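Local coordinates for protein Exo-poly-alpha-D-galacturonosidase (Thermotoga maritima, PDB 3JUR) that probably hydrolyses polygalacturonate, the backbone of pectin, as an exo-acting glycoside hydrolase of family 28 built on a beta-helix, at residues I74-K77 against S78-L82; N112-P115 against L116-L120. All blocks are in the same frame, centred on the assembly; numbering follows the deposited sequence.

Interaction 1 of 2, residues I74-K77 against S78-L82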
# COMPACT_ATOMS: atom_id res chain seq x y z
N ILE D 74 0.25 32.10 -46.70
CA ILE D 74 -0.76 31.56 -47.60
C ILE D 74 -2.13 31.91 -47.07
O ILE D 74 -2.45 31.62 -45.90
CB ILE D 74 -0.64 30.01 -47.74
CG1 ILE D 74 0.67 29.63 -48.45
CG2 ILE D 74 -1.85 29.42 -48.46
CD1 ILE D 74 1.07 28.18 -48.25
N HIS D 75 -2.95 32.55 -47.90
CA HIS D 75 -4.31 32.91 -47.53
C HIS D 75 -5.33 31.99 -48.20
O HIS D 75 -5.51 32.03 -49.42
CB HIS D 75 -4.60 34.39 -47.84
CG HIS D 75 -3.96 35.33 -46.87
ND1 HIS D 75 -4.17 36.69 -46.91
CD2 HIS D 75 -3.13 35.11 -45.82
CE1 HIS D 75 -3.48 37.27 -45.94
NE2 HIS D 75 -2.84 36.33 -45.26
N LEU D 76 -5.96 31.14 -47.40
CA LEU D 76 -6.97 30.22 -47.89
C LEU D 76 -8.30 30.94 -48.09
O LEU D 76 -8.52 32.03 -47.56
CB LEU D 76 -7.13 29.03 -46.94
CG LEU D 76 -5.89 28.14 -46.76
CD1 LEU D 76 -6.02 27.24 -45.53
CD2 LEU D 76 -5.61 27.30 -48.01
N LYS D 77 -9.17 30.35 -48.91
CA LYS D 77 -10.53 30.84 -49.07
C LYS D 77 -11.48 29.67 -48.82
O LYS D 77 -11.02 28.54 -48.67
CB LYS D 77 -10.74 31.46 -50.46
CG LYS D 77 -9.84 32.66 -50.74
CD LYS D 77 -10.11 33.28 -52.10
CE LYS D 77 -9.07 34.35 -52.41
NZ LYS D 77 -9.49 35.21 -53.54
N SER D 78 -12.78 29.95 -48.74
CA SER D 78 -13.79 28.92 -48.55
C SER D 78 -13.73 27.81 -49.61
O SER D 78 -13.45 28.08 -50.78
CB SER D 78 -15.19 29.54 -48.55
OG SER D 78 -15.45 30.20 -47.33
N ASN D 79 -13.97 26.57 -49.18
CA ASN D 79 -14.05 25.40 -50.07
C ASN D 79 -12.71 24.95 -50.66
O ASN D 79 -12.66 24.29 -51.70
CB ASN D 79 -15.09 25.60 -51.18
CG ASN D 79 -16.47 25.91 -50.63
OD1 ASN D 79 -17.01 25.16 -49.82
ND2 ASN D 79 -17.04 27.02 -51.07
N ILE D 80 -11.63 25.31 -49.97
CA ILE D 80 -10.27 25.01 -50.41
C ILE D 80 -9.59 23.97 -49.51
O ILE D 80 -9.58 24.11 -48.27
CB ILE D 80 -9.39 26.29 -50.49
CG1 ILE D 80 -9.97 27.31 -51.49
CG2 ILE D 80 -7.93 25.96 -50.84
CD1 ILE D 80 -10.09 26.84 -52.94
N GLU D 81 -9.05 22.93 -50.14
CA GLU D 81 -8.19 21.97 -49.46
C GLU D 81 -6.75 22.15 -49.92
O GLU D 81 -6.45 22.04 -51.12
CB GLU D 81 -8.66 20.53 -49.74
CG GLU D 81 -7.83 19.43 -49.07
CD GLU D 81 -8.22 18.04 -49.53
OE1 GLU D 81 -9.44 17.76 -49.64
OE2 GLU D 81 -7.32 17.20 -49.77
N LEU D 82 -5.87 22.46 -48.98
CA LEU D 82 -4.44 22.54 -49.26
C LEU D 82 -3.81 21.16 -49.01
O LEU D 82 -3.61 20.76 -47.87
CB LEU D 82 -3.80 23.63 -48.40
CG LEU D 82 -2.31 23.94 -48.54
CD1 LEU D 82 -1.94 24.50 -49.92
CD2 LEU D 82 -1.86 24.89 -47.42
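Between Lys-77 and Ile-80 the backbone makes a type II beta turn, with Asn-79 in the left-handed conformation its third position calls for, so that the chain of 74-77 and that of 78-82 run at 140° to one another. Within the turn the carbonyl oxygen of Lys-77 faces the base of the Ile-80 side chain, with Ile-80 CG1 3.3 Å from Lys-77 O. The apolar side chains gather in the concave side of this bend. Leu-76 is the pivot: one methyl does the touching, Leu-76 CD2 standing 3.9 Å from Ile-80 CG2 and 4.1 Å from Leu-82 CB. Leu-76 meets Ile-80 at a slant but lies nearly at right angles to Leu-82, so a single methyl group serves two neighbours on the returning strand. Ile-80 CG1 lies anti to the carbonyl carbon (chi1 -60°), which sets CG2 anti to the backbone N and brings this short branch against Leu-76. Farther from the turn the contact is looser: Ile-74 CD1 comes only to 4.5 Å from Leu-82 CD2, two methyl ends barely meeting. Ile-74 and Ile-80 also pack on helix 44-57, and Lys-77, its chain extended, carries NZ to a salt bridge with Glu-52 of that helix. The polar groups at the bend are bound to the neighbouring coil, Ser-78 OG to the backbone N of Glu-123 and Asn-79 OD1 to Asn-124 ND2. A sharp corner between strands 68-75 and 80-84, with the polar side chains of Ser-78 and Asn-79 on the outside of the bend and aliphatic ones within it, is what a parallel beta-helix uses to pass from one of its faces to the next.

Interaction 2 of 2, residues N112-P115 against L116-L120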
# COMPACT_ATOMS: atom_id res chain seq x y z
N ASN D 112 -2.21 42.72 -36.92
CA ASN D 112 -0.80 42.38 -36.82
C ASN D 112 -0.38 41.53 -38.02
O ASN D 112 -1.21 41.22 -38.88
CB ASN D 112 -0.53 41.63 -35.51
CG ASN D 112 0.96 41.48 -35.20
OD1 ASN D 112 1.78 42.33 -35.54
ND2 ASN D 112 1.30 40.38 -34.55
N TYR D 113 0.90 41.16 -38.06
CA TYR D 113 1.45 40.28 -39.09
C TYR D 113 0.53 39.09 -39.35
O TYR D 113 -0.03 38.51 -38.42
CB TYR D 113 2.84 39.77 -38.67
CG TYR D 113 3.93 40.83 -38.67
CD1 TYR D 113 4.36 41.41 -39.86
CD2 TYR D 113 4.52 41.24 -37.47
CE1 TYR D 113 5.36 42.38 -39.86
CE2 TYR D 113 5.53 42.21 -37.47
CZ TYR D 113 5.94 42.78 -38.66
OH TYR D 113 6.93 43.74 -38.67
N SER D 114 0.38 38.76 -40.63
CA SER D 114 -0.41 37.59 -41.03
C SER D 114 0.14 36.30 -40.43
O SER D 114 1.36 36.09 -40.43
CB SER D 114 -0.44 37.48 -42.55
OG SER D 114 -1.10 36.29 -42.96
N PRO D 115 -0.75 35.43 -39.91
CA PRO D 115 -0.32 34.05 -39.66
C PRO D 115 0.20 33.42 -40.96
O PRO D 115 -0.18 33.88 -42.05
CB PRO D 115 -1.61 33.36 -39.21
CG PRO D 115 -2.39 34.45 -38.59
CD PRO D 115 -2.12 35.67 -39.43
N LEU D 116 1.05 32.40 -40.85
CA LEU D 116 1.70 31.81 -42.02
C LEU D 116 0.69 31.12 -42.95
O LEU D 116 0.80 31.19 -44.17
CB LEU D 116 2.85 30.87 -41.62
CG LEU D 116 3.79 31.19 -40.45
CD1 LEU D 116 5.03 30.31 -40.51
CD2 LEU D 116 4.20 32.65 -40.32
N VAL D 117 -0.30 30.45 -42.36
CA VAL D 117 -1.45 29.94 -43.11
C VAL D 117 -2.69 30.55 -42.46
O VAL D 117 -2.90 30.40 -41.26
CB VAL D 117 -1.52 28.38 -43.09
CG1 VAL D 117 -2.65 27.89 -43.98
CG2 VAL D 117 -0.21 27.77 -43.55
N TYR D 118 -3.49 31.25 -43.25
CA TYR D 118 -4.55 32.10 -42.70
C TYR D 118 -5.87 31.95 -43.46
O TYR D 118 -5.91 32.03 -44.69
CB TYR D 118 -4.08 33.56 -42.72
CG TYR D 118 -5.03 34.60 -42.12
CD1 TYR D 118 -5.36 34.60 -40.76
CD2 TYR D 118 -5.56 35.62 -42.93
CE1 TYR D 118 -6.21 35.56 -40.22
CE2 TYR D 118 -6.42 36.59 -42.40
CZ TYR D 118 -6.73 36.55 -41.04
OH TYR D 118 -7.57 37.51 -40.52
N ALA D 119 -6.94 31.76 -42.69
CA ALA D 119 -8.30 31.83 -43.21
C ALA D 119 -9.17 32.68 -42.28
O ALA D 119 -9.16 32.48 -41.06
CB ALA D 119 -8.90 30.44 -43.38
N LEU D 120 -9.90 33.63 -42.85
CA LEU D 120 -10.79 34.50 -42.08
C LEU D 120 -12.21 34.41 -42.62
O LEU D 120 -12.42 34.61 -43.82
CB LEU D 120 -10.29 35.95 -42.12
CG LEU D 120 -11.24 37.04 -41.60
CD1 LEU D 120 -11.43 36.95 -40.09
CD2 LEU D 120 -10.75 38.43 -42.01
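The phenol ring of Tyr-118 receives the pyrrolidine ring of Pro-115 and the hydroxyl of Ser-114 both at a slant, so neither partner lies squarely on a face or at an edge, and the imidazole of His-75 meets the same ring with the two planes about 55° apart. This is a proline-aromatic contact at the entry to strand 117-120, one of the parallel strands of the beta-helix. Two ring carbons share the approach: Pro-115 CD and Pro-115 CG are each 3.7 Å from Tyr-118 CD1, so the proline meets the tyrosine at the CD1 corner, next to its stem. Ser-114 adds to the stem itself, its OG 4.0 Å from Tyr-118 CB. With OG anti to the backbone N (chi1 175°), the serine hydroxyl folds forward along the chain and donates a hydrogen bond to the next carbonyl, Ser-114 OG to Pro-115 O at 2.7 Å. In that bond the donor lies 18° out of the carbonyl plane. His-75 NE2 is also hydrogen-bonded to Ser-114 OG, so the hydroxyl joins the loop before strand 117-120 to the neighbouring strand 68-75. An alanine here is likely to leave both the Pro-115 carbonyl and the His-75 imidazole without this partner, and the imidazole freer to turn. At its far end Tyr-118 is fixed by a hydrogen bond from OH to the carbonyl of Leu-102, while Pro-115 CB, where the chain bends into the strand, stands 3.8 Å from Val-117 O.

In the fold
From the N terminus, the chain runs along strand 68-75, and interaction 1 closes the short corner that leads into strand 80-84. Only later, after strands 87-90, 103-105 and 108-112, does it reach interaction 2, which closes the bend leading into strand 117-120. The two are therefore in series; neither encloses the other. They nevertheless meet in space, with centres about 12 Å apart, because strands 68-75 and 117-120 are parallel neighbours. The probable backbone hydrogen bonds from Ile-74 N to Leu-116 O and from Leu-76 N to Tyr-118 O join them, so the end of one strand, just before its corner, is laid against the start of the strand in the next coil.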